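Local coordinates for glycoside hydrolase family 16 protein (Akkermansia muciniphila, PDB 6T2N) that probably acts as an endo-beta-galactosidase, cutting within the O-glycan chains of mucin to begin its breakdown by gut bacteria, at residues A[54-59]-A[141-146]; A[228-231]-A[236-239]; A[136-141]-A[167-172]. One frame throughout, in Å; residues are numbered along the deposited sequence.

Contact 2 (228-231 with 236-239) is the buried one, a hairpin bonded backbone to backbone with apolar side chains packed on one face. Contact 1 (54-59 with 141-146) is partly buried and depends on side chains alone: an indole covered by a lysine chain and a phenylalanine edge. Contact 3 (136-141 with 167-172) lies at the surface and comes down to one weak lysine bond and a loose apolar touch. Contacts 1 and 3 share Lys-141, where the loop 136-141 runs on into strand 142-143. Contacts 1 and 2 meet at Trp-231, whose side chain packs against residues 143-146, while contacts 2 and 3 do not touch.

Contact 1: residues A[54-59]-A[141-146]. With CA (calcium ion), chain C.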
ATOM      1  N   TYR A  54      13.209  -1.870  16.446  1.00 88.23           N
ATOM      2  CA  TYR A  54      12.541  -0.706  15.811  1.00 84.29           C
ATOM      3  C   TYR A  54      13.594   0.042  15.006  1.00 81.38           C
ATOM      4  O   TYR A  54      14.707   0.250  15.489  1.00 79.47           O
ATOM      5  CB  TYR A  54      11.910   0.250  16.838  1.00 88.79           C
ATOM      6  CG  TYR A  54      10.848   1.205  16.324  1.00 88.09           C
ATOM      7  CD1 TYR A  54       9.560   0.761  16.093  1.00 88.70           C
ATOM      8  CD2 TYR A  54      11.097   2.550  16.085  1.00 87.97           C
ATOM      9  CE1 TYR A  54       8.563   1.603  15.622  1.00 90.91           C
ATOM     10  CE2 TYR A  54      10.101   3.413  15.631  1.00 90.23           C
ATOM     11  CZ  TYR A  54       8.815   2.945  15.400  1.00 92.12           C
ATOM     12  OH  TYR A  54       7.767   3.725  14.940  1.00 88.28           O
ATOM     13  N   VAL A  55      13.233   0.409  13.787  1.00 82.15           N
ATOM     14  CA  VAL A  55      14.123   1.125  12.828  1.00 84.58           C
ATOM     15  C   VAL A  55      13.404   2.376  12.314  1.00 83.22           C
ATOM     16  O   VAL A  55      14.113   3.344  12.005  1.00 84.01           O
ATOM     17  CB  VAL A  55      14.549   0.216  11.654  1.00 83.65           C
ATOM     18  CG1 VAL A  55      15.709   0.837  10.889  1.00 85.43           C
ATOM     19  CG2 VAL A  55      14.902  -1.203  12.103  1.00 82.46           C
ATOM     20  N   TRP A  56      12.070   2.344  12.184  1.00 79.08           N
ATOM     21  CA  TRP A  56      11.282   3.448  11.580  1.00 76.90           C
ATOM     22  C   TRP A  56       9.795   3.217  11.825  1.00 75.30           C
ATOM     23  O   TRP A  56       9.372   2.039  11.917  1.00 75.24           O
ATOM     24  CB  TRP A  56      11.608   3.555  10.087  1.00 74.51           C
ATOM     25  CG  TRP A  56      11.086   4.751   9.349  1.00 74.03           C
ATOM     26  CD1 TRP A  56      11.779   5.881   9.018  1.00 75.71           C
ATOM     27  CD2 TRP A  56       9.791   4.896   8.735  1.00 72.05           C
ATOM     28  NE1 TRP A  56      11.000   6.730   8.279  1.00 73.24           N
ATOM     29  CE2 TRP A  56       9.783   6.142   8.076  1.00 70.88           C
ATOM     30  CE3 TRP A  56       8.655   4.086   8.665  1.00 70.33           C
ATOM     31  CZ2 TRP A  56       8.682   6.589   7.362  1.00 72.08           C
ATOM     32  CZ3 TRP A  56       7.566   4.522   7.956  1.00 68.68           C
ATOM     33  CH2 TRP A  56       7.588   5.756   7.308  1.00 72.00           C
ATOM     34  N   GLY A  57       9.048   4.318  11.958  1.00 77.43           N
ATOM     35  CA  GLY A  57       7.582   4.272  12.065  1.00 75.93           C
ATOM     36  C   GLY A  57       6.949   5.549  12.615  1.00 75.69           C
ATOM     37  O   GLY A  57       7.497   6.690  12.520  1.00 69.17           O
ATOM     38  N   ASP A  58       5.736   5.379  13.104  1.00 77.57           N
ATOM     39  CA  ASP A  58       4.805   6.512  13.322  1.00 80.02           C
ATOM     40  C   ASP A  58       3.632   5.938  14.105  1.00 80.96           C
ATOM     41  O   ASP A  58       3.044   4.905  13.671  1.00 76.55           O
ATOM     42  CB  ASP A  58       4.394   7.217  12.016  1.00 79.17           C
ATOM     43  CG  ASP A  58       4.116   8.713  12.153  1.00 81.27           C
ATOM     44  OD1 ASP A  58       3.546   9.115  13.211  1.00 79.00           O
ATOM     45  OD2 ASP A  58       4.488   9.466  11.202  1.00 83.20           O
ATOM     46  N   GLU A  59       3.396   6.532  15.269  1.00 84.11           N
ATOM     47  CA  GLU A  59       2.243   6.184  16.116  1.00 84.86           C
ATOM     48  C   GLU A  59       1.195   7.255  15.858  1.00 82.87           C
ATOM     49  O   GLU A  59       0.063   7.030  16.254  1.00 85.49           O
ATOM     50  CB  GLU A  59       2.740   5.985  17.543  1.00 87.83           C
ATOM     51  CG  GLU A  59       3.999   5.122  17.572  1.00 87.31           C
ATOM     52  CD  GLU A  59       3.771   3.728  16.881  1.00 90.20           C
ATOM     53  OE1 GLU A  59       2.901   3.034  17.485  1.00 90.56           O
ATOM     54  OE2 GLU A  59       4.546   3.307  15.942  1.00 82.96           O
ATOM     55  N   LYS A 141      11.109   7.291   2.890  1.00 73.48           N
ATOM     56  CA  LYS A 141      11.706   6.023   3.388  1.00 75.70           C
ATOM     57  C   LYS A 141      11.456   4.835   2.443  1.00 72.69           C
ATOM     58  O   LYS A 141      10.269   4.504   2.137  1.00 69.71           O
ATOM     59  CB  LYS A 141      11.099   5.665   4.740  1.00 80.52           C
ATOM     60  CG  LYS A 141      11.746   4.467   5.411  1.00 84.47           C
ATOM     61  CD  LYS A 141      13.004   4.861   6.138  1.00 88.45           C
ATOM     62  CE  LYS A 141      13.638   3.685   6.831  1.00 91.70           C
ATOM     63  NZ  LYS A 141      14.606   3.040   5.917  1.00 94.16           N
ATOM     64  N   ASN A 142      12.545   4.165   2.061  1.00 72.90           N
ATOM     65  CA  ASN A 142      12.550   2.837   1.383  1.00 68.69           C
ATOM     66  C   ASN A 142      12.803   1.752   2.413  1.00 67.49           C
ATOM     67  O   ASN A 142      13.548   2.006   3.319  1.00 69.54           O
ATOM     68  CB  ASN A 142      13.663   2.727   0.365  1.00 66.39           C
ATOM     69  CG  ASN A 142      13.535   3.780  -0.695  1.00 66.13           C
ATOM     70  OD1 ASN A 142      14.508   4.051  -1.381  1.00 69.16           O
ATOM     71  ND2 ASN A 142      12.353   4.372  -0.823  1.00 68.11           N
ATOM     72  N   PHE A 143      12.169   0.603   2.265  1.00 67.88           N
ATOM     73  CA  PHE A 143      12.335  -0.552   3.177  1.00 72.27           C
ATOM     74  C   PHE A 143      13.028  -1.650   2.392  1.00 71.05           C
ATOM     75  O   PHE A 143      12.656  -1.796   1.209  1.00 71.23           O
ATOM     76  CB  PHE A 143      10.972  -1.011   3.693  1.00 72.72           C
ATOM     77  CG  PHE A 143      10.169   0.099   4.312  1.00 71.26           C
ATOM     78  CD1 PHE A 143      10.368   0.455   5.635  1.00 74.55           C
ATOM     79  CD2 PHE A 143       9.243   0.803   3.562  1.00 68.58           C
ATOM     80  CE1 PHE A 143       9.643   1.496   6.201  1.00 74.16           C
ATOM     81  CE2 PHE A 143       8.529   1.848   4.128  1.00 66.54           C
ATOM     82  CZ  PHE A 143       8.740   2.195   5.441  1.00 69.32           C
ATOM     83  N   MET A 144      14.001  -2.348   2.992  1.00 73.56           N
ATOM     84  CA  MET A 144      14.618  -3.568   2.360  1.00 69.59           C
ATOM     85  C   MET A 144      14.952  -4.644   3.383  1.00 61.97           C
ATOM     86  O   MET A 144      15.981  -4.601   3.982  1.00 61.55           O
ATOM     87  CB  MET A 144      15.885  -3.264   1.573  1.00 74.41           C
ATOM     88  CG  MET A 144      16.231  -4.388   0.656  1.00 79.49           C
ATOM     89  SD  MET A 144      17.318  -3.813  -0.656  1.00 89.72           S
ATOM     90  CE  MET A 144      18.283  -5.298  -0.948  1.00 88.13           C
ATOM     91  N   PHE A 145      14.054  -5.584   3.514  1.00 60.28           N
ATOM     92  CA  PHE A 145      14.086  -6.676   4.506  1.00 64.98           C
ATOM     93  C   PHE A 145      13.641  -6.055   5.842  1.00 65.87           C
ATOM     94  O   PHE A 145      14.188  -5.005   6.393  1.00 64.32           O
ATOM     95  CB  PHE A 145      15.435  -7.449   4.527  1.00 69.98           C
ATOM     96  CG  PHE A 145      15.934  -7.929   3.177  1.00 67.56           C
ATOM     97  CD1 PHE A 145      15.050  -8.434   2.234  1.00 64.08           C
ATOM     98  CD2 PHE A 145      17.265  -7.818   2.839  1.00 68.91           C
ATOM     99  CE1 PHE A 145      15.480  -8.775   0.973  1.00 64.63           C
ATOM    100  CE2 PHE A 145      17.701  -8.185   1.580  1.00 70.73           C
ATOM    101  CZ  PHE A 145      16.807  -8.675   0.655  1.00 69.48           C
ATOM    102  N   GLY A 146      12.655  -6.723   6.401  1.00 65.19           N
ATOM    103  CA  GLY A 146      12.425  -6.643   7.841  1.00 70.98           C
ATOM    104  C   GLY A 146      10.995  -6.986   8.061  1.00 74.02           C
ATOM    105  O   GLY A 146      10.395  -7.564   7.161  1.00 78.97           O
TER
HETATM  106 CA    CA C 401      -1.419   5.526  17.244  1.00113.02          CA
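The side chain of Lys-141 lies flat over one face of the Trp-56 indole, and these are the two residues that the contact buries most. Its carbons follow the ring system, CB beside CE2 and CZ2, CG above the CE2-NE1 side and CD nearest CD1, with CD 3.5 Å from the centroid of the five-membered ring in a CH-pi contact. A bend at chi2 (82°) turns the lysine along the indole instead of straight out from it. The ammonium travels past the ring: Lys-141 NZ is 5.5 Å from the five-membered centroid, at most a weak cation-pi attraction, and bonds instead to Asn-142 O at 3.0 Å, meeting the oxygen almost head-on.

Phe-143 reaches the other end of the same indole face. Its CZ and CE1 edge points at the benzo ring in an edge-to-face pair, centroids 5.3 Å apart and planes at 78°; the closest atoms are Trp-56 CZ3 and Phe-143 CZ, 3.6 Å apart. Phe-143 also makes an edge-to-face pair with Phe-301, and Trp-56 another with Trp-70, so the contact belongs to a larger aromatic cluster.

Farther along 54-59, the carbonyl oxygen of Glu-59 binds the calcium ion at 2.3 Å, a site it shares with Gly-98 and Asp-297. A classic bulge at Val-55 and Trp-56, set opposite Phe-301, bends the chain between its two short strands. Strand 57-58 pairs with 292-302 and strand 142-143 with 267-275, so the indole bridges the two sheets of the beta-sandwich (jelly-roll) fold known for family 16 glycoside hydrolases.

Contact 2: residues A[228-231]-A[236-239]; sequences VMEW and IKLM
Val-228 O takes the shortest bond of this hairpin, from Met-239 N at 2.7 Å, and the CA-H of Leu-238 also leans on it. The return bond, Val-228 N to Met-239 O at 2.9 Å, completes the hydrogen-bonded pair. Two residues on, Lys-237 N bonds to Glu-230 O at 2.9 Å, whereas the reverse bond from Glu-230 N to Lys-237 O is weak and bent (124°). Met-229 with Leu-238 and Trp-231 with Ile-236 form the non-hydrogen-bonded pairs.

Those four side chains share one face of the sheet. Ile-236 runs beside Trp-231 and sets CD1 over the pyrrole, 4.2 Å from the centroid of that five-membered ring, in a CH-pi contact. Ile-236 CG2 and Leu-238 CD2 both touch Met-229 CG, each at 3.7 Å; with CG swung away from its own backbone N (chi1 172°), the methionine brings that carbon against both neighbours, which meet it from one side.

Across the sheet, Met-239 curls its CE toward Val-228 CG1, 4.1 Å away. Glu-230 OE2 forms a salt bridge with Arg-147; Lys-237 NZ stays 4.9 Å from Glu-230 OE1, close enough at most for a long-range attraction. Backbone bonds thus fix the register of the hairpin; on the Trp-231 face the cross-strand contacts are apolar, with the indole N-H bonded to Phe-263 O, while the other face mixes the Val-228/Met-239 pair with the charged Glu-230 and Lys-237.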
ATOM      1  N   VAL A 228       0.854  -7.497   8.749  1.00 64.42           N
ATOM      2  CA  VAL A 228       2.300  -7.764   9.022  1.00 65.15           C
ATOM      3  C   VAL A 228       2.994  -8.447   7.829  1.00 62.28           C
ATOM      4  O   VAL A 228       2.566  -9.560   7.345  1.00 56.25           O
ATOM      5  CB  VAL A 228       2.447  -8.664  10.253  1.00 72.06           C
ATOM      6  CG1 VAL A 228       3.892  -8.683  10.729  1.00 71.80           C
ATOM      7  CG2 VAL A 228       1.440  -8.288  11.351  1.00 76.18           C
ATOM      8  N   MET A 229       4.077  -7.830   7.394  1.00 60.72           N
ATOM      9  CA  MET A 229       4.929  -8.401   6.346  1.00 60.38           C
ATOM     10  C   MET A 229       6.295  -8.725   6.969  1.00 63.76           C
ATOM     11  O   MET A 229       7.011  -7.789   7.325  1.00 69.07           O
ATOM     12  CB  MET A 229       5.088  -7.390   5.214  1.00 59.39           C
ATOM     13  CG  MET A 229       6.105  -7.856   4.225  1.00 63.06           C
ATOM     14  SD  MET A 229       6.521  -6.705   2.911  1.00 64.97           S
ATOM     15  CE  MET A 229       7.509  -5.532   3.836  1.00 61.90           C
ATOM     16  N   GLU A 230       6.662 -10.004   7.101  1.00 66.74           N
ATOM     17  CA  GLU A 230       8.080 -10.442   7.326  1.00 68.29           C
ATOM     18  C   GLU A 230       8.721 -10.697   5.947  1.00 67.62           C
ATOM     19  O   GLU A 230       8.011 -11.257   5.079  1.00 69.46           O
ATOM     20  CB  GLU A 230       8.142 -11.665   8.256  1.00 69.66           C
ATOM     21  CG  GLU A 230       7.954 -11.359   9.737  1.00 72.13           C
ATOM     22  CD  GLU A 230       8.093 -12.517  10.723  1.00 75.84           C
ATOM     23  OE1 GLU A 230       7.987 -13.692  10.297  1.00 78.93           O
ATOM     24  OE2 GLU A 230       8.329 -12.249  11.926  1.00 77.03           O
ATOM     25  N   TRP A 231       9.994 -10.313   5.754  1.00 68.50           N
ATOM     26  CA  TRP A 231      10.693 -10.251   4.436  1.00 69.17           C
ATOM     27  C   TRP A 231      12.203 -10.440   4.635  1.00 72.53           C
ATOM     28  O   TRP A 231      12.841  -9.540   5.192  1.00 77.86           O
ATOM     29  CB  TRP A 231      10.340  -8.905   3.772  1.00 69.27           C
ATOM     30  CG  TRP A 231      11.026  -8.542   2.487  1.00 69.59           C
ATOM     31  CD1 TRP A 231      11.541  -9.399   1.569  1.00 72.23           C
ATOM     32  CD2 TRP A 231      11.214  -7.228   1.935  1.00 69.12           C
ATOM     33  NE1 TRP A 231      12.050  -8.715   0.502  1.00 70.64           N
ATOM     34  CE2 TRP A 231      11.873  -7.377   0.705  1.00 71.24           C
ATOM     35  CE3 TRP A 231      10.918  -5.931   2.354  1.00 76.47           C
ATOM     36  CZ2 TRP A 231      12.223  -6.295  -0.103  1.00 74.22           C
ATOM     37  CZ3 TRP A 231      11.259  -4.853   1.556  1.00 77.29           C
ATOM     38  CH2 TRP A 231      11.898  -5.036   0.333  1.00 74.49           C
ATOM     39  N   ILE A 236       8.821 -13.737   1.455  1.00 65.75           N
ATOM     40  CA  ILE A 236       7.877 -12.756   2.042  1.00 62.05           C
ATOM     41  C   ILE A 236       6.601 -13.446   2.547  1.00 65.12           C
ATOM     42  O   ILE A 236       5.940 -14.148   1.765  1.00 62.18           O
ATOM     43  CB  ILE A 236       7.529 -11.669   1.041  1.00 59.88           C
ATOM     44  CG1 ILE A 236       8.778 -11.076   0.412  1.00 57.33           C
ATOM     45  CG2 ILE A 236       6.707 -10.590   1.745  1.00 64.35           C
ATOM     46  CD1 ILE A 236       8.466 -10.172  -0.727  1.00 55.50           C
ATOM     47  N   LYS A 237       6.289 -13.204   3.829  1.00 69.70           N
ATOM     48  CA  LYS A 237       5.040 -13.581   4.533  1.00 71.75           C
ATOM     49  C   LYS A 237       4.205 -12.306   4.627  1.00 67.23           C
ATOM     50  O   LYS A 237       4.799 -11.304   4.992  1.00 66.61           O
ATOM     51  CB  LYS A 237       5.336 -14.120   5.944  1.00 78.62           C
ATOM     52  CG  LYS A 237       5.815 -15.563   6.023  1.00 85.33           C
ATOM     53  CD  LYS A 237       7.016 -15.844   6.955  1.00 95.39           C
ATOM     54  CE  LYS A 237       7.930 -16.958   6.431  1.00101.07           C
ATOM     55  NZ  LYS A 237       8.867 -17.525   7.443  1.00103.58           N
ATOM     56  N   LEU A 238       2.912 -12.376   4.268  1.00 63.33           N
ATOM     57  CA  LEU A 238       1.853 -11.354   4.468  1.00 57.39           C
ATOM     58  C   LEU A 238       0.770 -11.934   5.368  1.00 60.67           C
ATOM     59  O   LEU A 238       0.037 -12.868   4.946  1.00 56.25           O
ATOM     60  CB  LEU A 238       1.234 -10.967   3.132  1.00 53.13           C
ATOM     61  CG  LEU A 238       2.213 -10.383   2.126  1.00 53.44           C
ATOM     62  CD1 LEU A 238       1.472  -9.943   0.894  1.00 53.95           C
ATOM     63  CD2 LEU A 238       3.010  -9.213   2.656  1.00 53.50           C
ATOM     64  N   MET A 239       0.655 -11.350   6.558  1.00 67.68           N
ATOM     65  CA  MET A 239      -0.342 -11.760   7.569  1.00 72.51           C
ATOM     66  C   MET A 239      -1.288 -10.608   7.897  1.00 72.04           C
ATOM     67  O   MET A 239      -0.943  -9.419   7.625  1.00 68.42           O
ATOM     68  CB  MET A 239       0.345 -12.207   8.856  1.00 80.64           C
ATOM     69  CG  MET A 239       1.138 -13.512   8.728  1.00 84.86           C
ATOM     70  SD  MET A 239       2.327 -13.645  10.082  1.00 85.95           S
ATOM     71  CE  MET A 239       3.576 -12.523   9.459  1.00 83.08           C
TER

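Contact 3: residues A[136-141]-A[167-172]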
ATOM      1  N   THR A 136       2.476   8.451   0.718  1.00 64.65           N
ATOM      2  CA  THR A 136       3.508   7.611   0.078  1.00 64.73           C
ATOM      3  C   THR A 136       4.828   7.926   0.763  1.00 65.12           C
ATOM      4  O   THR A 136       5.070   9.131   1.082  1.00 62.94           O
ATOM      5  CB  THR A 136       3.531   7.896  -1.426  1.00 65.93           C
ATOM      6  OG1 THR A 136       4.634   7.207  -2.020  1.00 64.84           O
ATOM      7  CG2 THR A 136       3.607   9.388  -1.711  1.00 66.30           C
ATOM      8  N   THR A 137       5.653   6.907   0.956  1.00 62.26           N
ATOM      9  CA  THR A 137       7.012   7.110   1.499  1.00 64.79           C
ATOM     10  C   THR A 137       7.985   7.283   0.331  1.00 63.51           C
ATOM     11  O   THR A 137       9.174   7.392   0.598  1.00 65.03           O
ATOM     12  CB  THR A 137       7.354   6.002   2.501  1.00 67.70           C
ATOM     13  OG1 THR A 137       7.702   4.788   1.824  1.00 71.14           O
ATOM     14  CG2 THR A 137       6.218   5.771   3.480  1.00 68.25           C
ATOM     15  N   ILE A 138       7.489   7.355  -0.908  1.00 62.88           N
ATOM     16  CA  ILE A 138       8.353   7.209  -2.124  1.00 65.94           C
ATOM     17  C   ILE A 138       9.613   8.014  -1.857  1.00 69.72           C
ATOM     18  O   ILE A 138      10.700   7.453  -2.071  1.00 73.55           O
ATOM     19  CB  ILE A 138       7.656   7.605  -3.452  1.00 65.26           C
ATOM     20  CG1 ILE A 138       8.444   7.110  -4.681  1.00 65.36           C
ATOM     21  CG2 ILE A 138       7.380   9.090  -3.516  1.00 64.16           C
ATOM     22  CD1 ILE A 138       7.840   7.457  -6.038  1.00 63.10           C
ATOM     23  N   LYS A 139       9.439   9.195  -1.270  1.00 72.80           N
ATOM     24  CA  LYS A 139      10.491  10.232  -1.131  1.00 78.85           C
ATOM     25  C   LYS A 139      10.991  10.341   0.311  1.00 73.51           C
ATOM     26  O   LYS A 139      11.843  11.177   0.558  1.00 73.31           O
ATOM     27  CB  LYS A 139       9.956  11.589  -1.601  1.00 90.01           C
ATOM     28  CG  LYS A 139      10.165  11.822  -3.089  1.00 96.96           C
ATOM     29  CD  LYS A 139       9.658  13.119  -3.648  1.00100.89           C
ATOM     30  CE  LYS A 139       9.878  13.133  -5.147  1.00105.75           C
ATOM     31  NZ  LYS A 139       9.332  14.352  -5.786  1.00114.14           N
ATOM     32  N   THR A 140      10.514   9.520   1.228  1.00 68.68           N
ATOM     33  CA  THR A 140      10.834   9.717   2.655  1.00 72.09           C
ATOM     34  C   THR A 140      11.583   8.500   3.191  1.00 73.09           C
ATOM     35  O   THR A 140      12.602   8.698   3.859  1.00 76.35           O
ATOM     36  CB  THR A 140       9.545  10.071   3.394  1.00 73.98           C
ATOM     37  OG1 THR A 140       8.666   8.945   3.464  1.00 71.25           O
ATOM     38  CG2 THR A 140       8.838  11.216   2.704  1.00 75.28           C
ATOM     39  N   LYS A 141      11.109   7.291   2.890  1.00 73.48           N
ATOM     40  CA  LYS A 141      11.706   6.023   3.388  1.00 75.70           C
ATOM     41  C   LYS A 141      11.456   4.835   2.443  1.00 72.69           C
ATOM     42  O   LYS A 141      10.269   4.504   2.137  1.00 69.71           O
ATOM     43  CB  LYS A 141      11.099   5.665   4.740  1.00 80.52           C
ATOM     44  CG  LYS A 141      11.746   4.467   5.411  1.00 84.47           C
ATOM     45  CD  LYS A 141      13.004   4.861   6.138  1.00 88.45           C
ATOM     46  CE  LYS A 141      13.638   3.685   6.831  1.00 91.70           C
ATOM     47  NZ  LYS A 141      14.606   3.040   5.917  1.00 94.16           N
ATOM     48  N   LEU A 167       5.488  -0.672  -3.500  1.00 57.18           N
ATOM     49  CA  LEU A 167       6.015  -0.735  -4.887  1.00 55.86           C
ATOM     50  C   LEU A 167       7.541  -0.683  -4.797  1.00 58.01           C
ATOM     51  O   LEU A 167       8.040   0.154  -3.994  1.00 59.50           O
ATOM     52  CB  LEU A 167       5.541   0.486  -5.683  1.00 56.08           C
ATOM     53  CG  LEU A 167       4.095   0.477  -6.176  1.00 55.46           C
ATOM     54  CD1 LEU A 167       3.632   1.885  -6.586  1.00 53.85           C
ATOM     55  CD2 LEU A 167       3.922  -0.516  -7.313  1.00 54.99           C
ATOM     56  N   GLY A 168       8.236  -1.517  -5.601  1.00 57.88           N
ATOM     57  CA  GLY A 168       9.718  -1.691  -5.633  1.00 57.03           C
ATOM     58  C   GLY A 168      10.351  -0.594  -6.555  1.00 62.26           C
ATOM     59  O   GLY A 168       9.811  -0.233  -7.661  1.00 62.56           O
ATOM     60  N   LYS A 169      11.399   0.050  -5.993  1.00 66.85           N
ATOM     61  CA  LYS A 169      12.114   1.143  -6.711  1.00 71.63           C
ATOM     62  C   LYS A 169      13.409   0.492  -7.157  1.00 71.19           C
ATOM     63  O   LYS A 169      14.150   0.016  -6.291  1.00 72.58           O
ATOM     64  CB  LYS A 169      12.314   2.432  -5.893  1.00 78.05           C
ATOM     65  CG  LYS A 169      12.863   3.621  -6.697  1.00 86.42           C
ATOM     66  CD  LYS A 169      13.417   4.750  -5.843  1.00 91.46           C
ATOM     67  CE  LYS A 169      12.371   5.258  -4.868  1.00 94.07           C
ATOM     68  NZ  LYS A 169      12.903   5.394  -3.493  1.00 95.85           N
ATOM     69  N   ASN A 170      13.599   0.450  -8.474  1.00 71.73           N
ATOM     70  CA  ASN A 170      14.629  -0.338  -9.200  1.00 70.31           C
ATOM     71  C   ASN A 170      14.509   0.025 -10.685  1.00 69.96           C
ATOM     72  O   ASN A 170      13.679   0.833 -11.040  1.00 68.04           O
ATOM     73  CB  ASN A 170      14.585  -1.864  -8.869  1.00 70.43           C
ATOM     74  CG  ASN A 170      13.124  -2.487  -9.225  1.00 71.80           C
ATOM     75  OD1 ASN A 170      12.544  -2.168 -10.283  1.00 72.32           O
ATOM     76  ND2 ASN A 170      12.547  -3.294  -8.362  1.00 66.52           N
ATOM     77  N   LYS A 171      15.334  -0.531 -11.553  1.00 77.32           N
ATOM     78  CA  LYS A 171      15.384  -0.106 -12.978  1.00 79.96           C
ATOM     79  C   LYS A 171      14.129  -0.524 -13.755  1.00 77.79           C
ATOM     80  O   LYS A 171      14.094  -0.255 -14.992  1.00 75.14           O
ATOM     81  CB  LYS A 171      16.590  -0.738 -13.659  1.00 85.32           C
ATOM     82  CG  LYS A 171      16.562  -2.253 -13.769  1.00 84.99           C
ATOM     83  CD  LYS A 171      17.624  -2.713 -14.724  1.00 90.17           C
ATOM     84  CE  LYS A 171      17.446  -4.157 -15.101  1.00 95.46           C
ATOM     85  NZ  LYS A 171      18.737  -4.755 -15.517  1.00104.42           N
ATOM     86  N   TRP A 172      13.156  -1.171 -13.094  1.00 73.31           N
ATOM     87  CA  TRP A 172      11.950  -1.717 -13.771  1.00 71.20           C
ATOM     88  C   TRP A 172      10.788  -0.773 -13.545  1.00 68.34           C
ATOM     89  O   TRP A 172      10.825  -0.103 -12.520  1.00 70.01           O
ATOM     90  CB  TRP A 172      11.610  -3.132 -13.290  1.00 67.76           C
ATOM     91  CG  TRP A 172      12.644  -4.087 -13.768  1.00 68.40           C
ATOM     92  CD1 TRP A 172      13.065  -4.238 -15.052  1.00 69.33           C
ATOM     93  CD2 TRP A 172      13.460  -4.938 -12.952  1.00 67.94           C
ATOM     94  NE1 TRP A 172      14.099  -5.127 -15.087  1.00 73.86           N
ATOM     95  CE2 TRP A 172      14.351  -5.589 -13.820  1.00 70.75           C
ATOM     96  CE3 TRP A 172      13.508  -5.222 -11.584  1.00 66.75           C
ATOM     97  CZ2 TRP A 172      15.260  -6.538 -13.365  1.00 71.01           C
ATOM     98  CZ3 TRP A 172      14.419  -6.129 -11.120  1.00 66.73           C
ATOM     99  CH2 TRP A 172      15.289  -6.770 -12.009  1.00 72.44           C
TER
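One polar bond spans the two segments: Lys-169 NZ gives a weak hydrogen bond to Ile-138 O over 3.3 Å. The lysine leaves its backbone with CG opposite the N (chi1 -171°), then kinks at chi3 (-56°), which brings the ammonium round to the loop carbonyl. NZ also has a weak bond to Asn-142 OD1 just beyond the loop.

Apolar contact amounts to little. Ile-138 CG1 and Lys-169 CE approach to 4.3 Å, and the isoleucine packs also on Tyr-268 of strand 267-275.

Bonds inside each segment are firmer. Thr-136 OG1 accepts from Ile-138 N at 3.1 Å, an ST turn that starts the loop as strand 127-136 ends. Thr-137 O takes both Thr-140 N and Lys-141 N, and Thr-137 OG1 donates to Lys-141 O at 2.6 Å in the carbonyl plane, so one threonine closes the loop through backbone and side chain. On the other side, Asn-170 OD1 accepts from Trp-172 N at 3.0 Å, forming an Asx turn after strand 160-168.

Thr-137 also ties the 136-141 loop to Leu-269 of strand 267-275, and Asn-170 is anchored by Thr-265 and Asn-177. To this the exposed Lys-169 adds one weak hydrogen bond, so the segments are probably only lightly coupled by it.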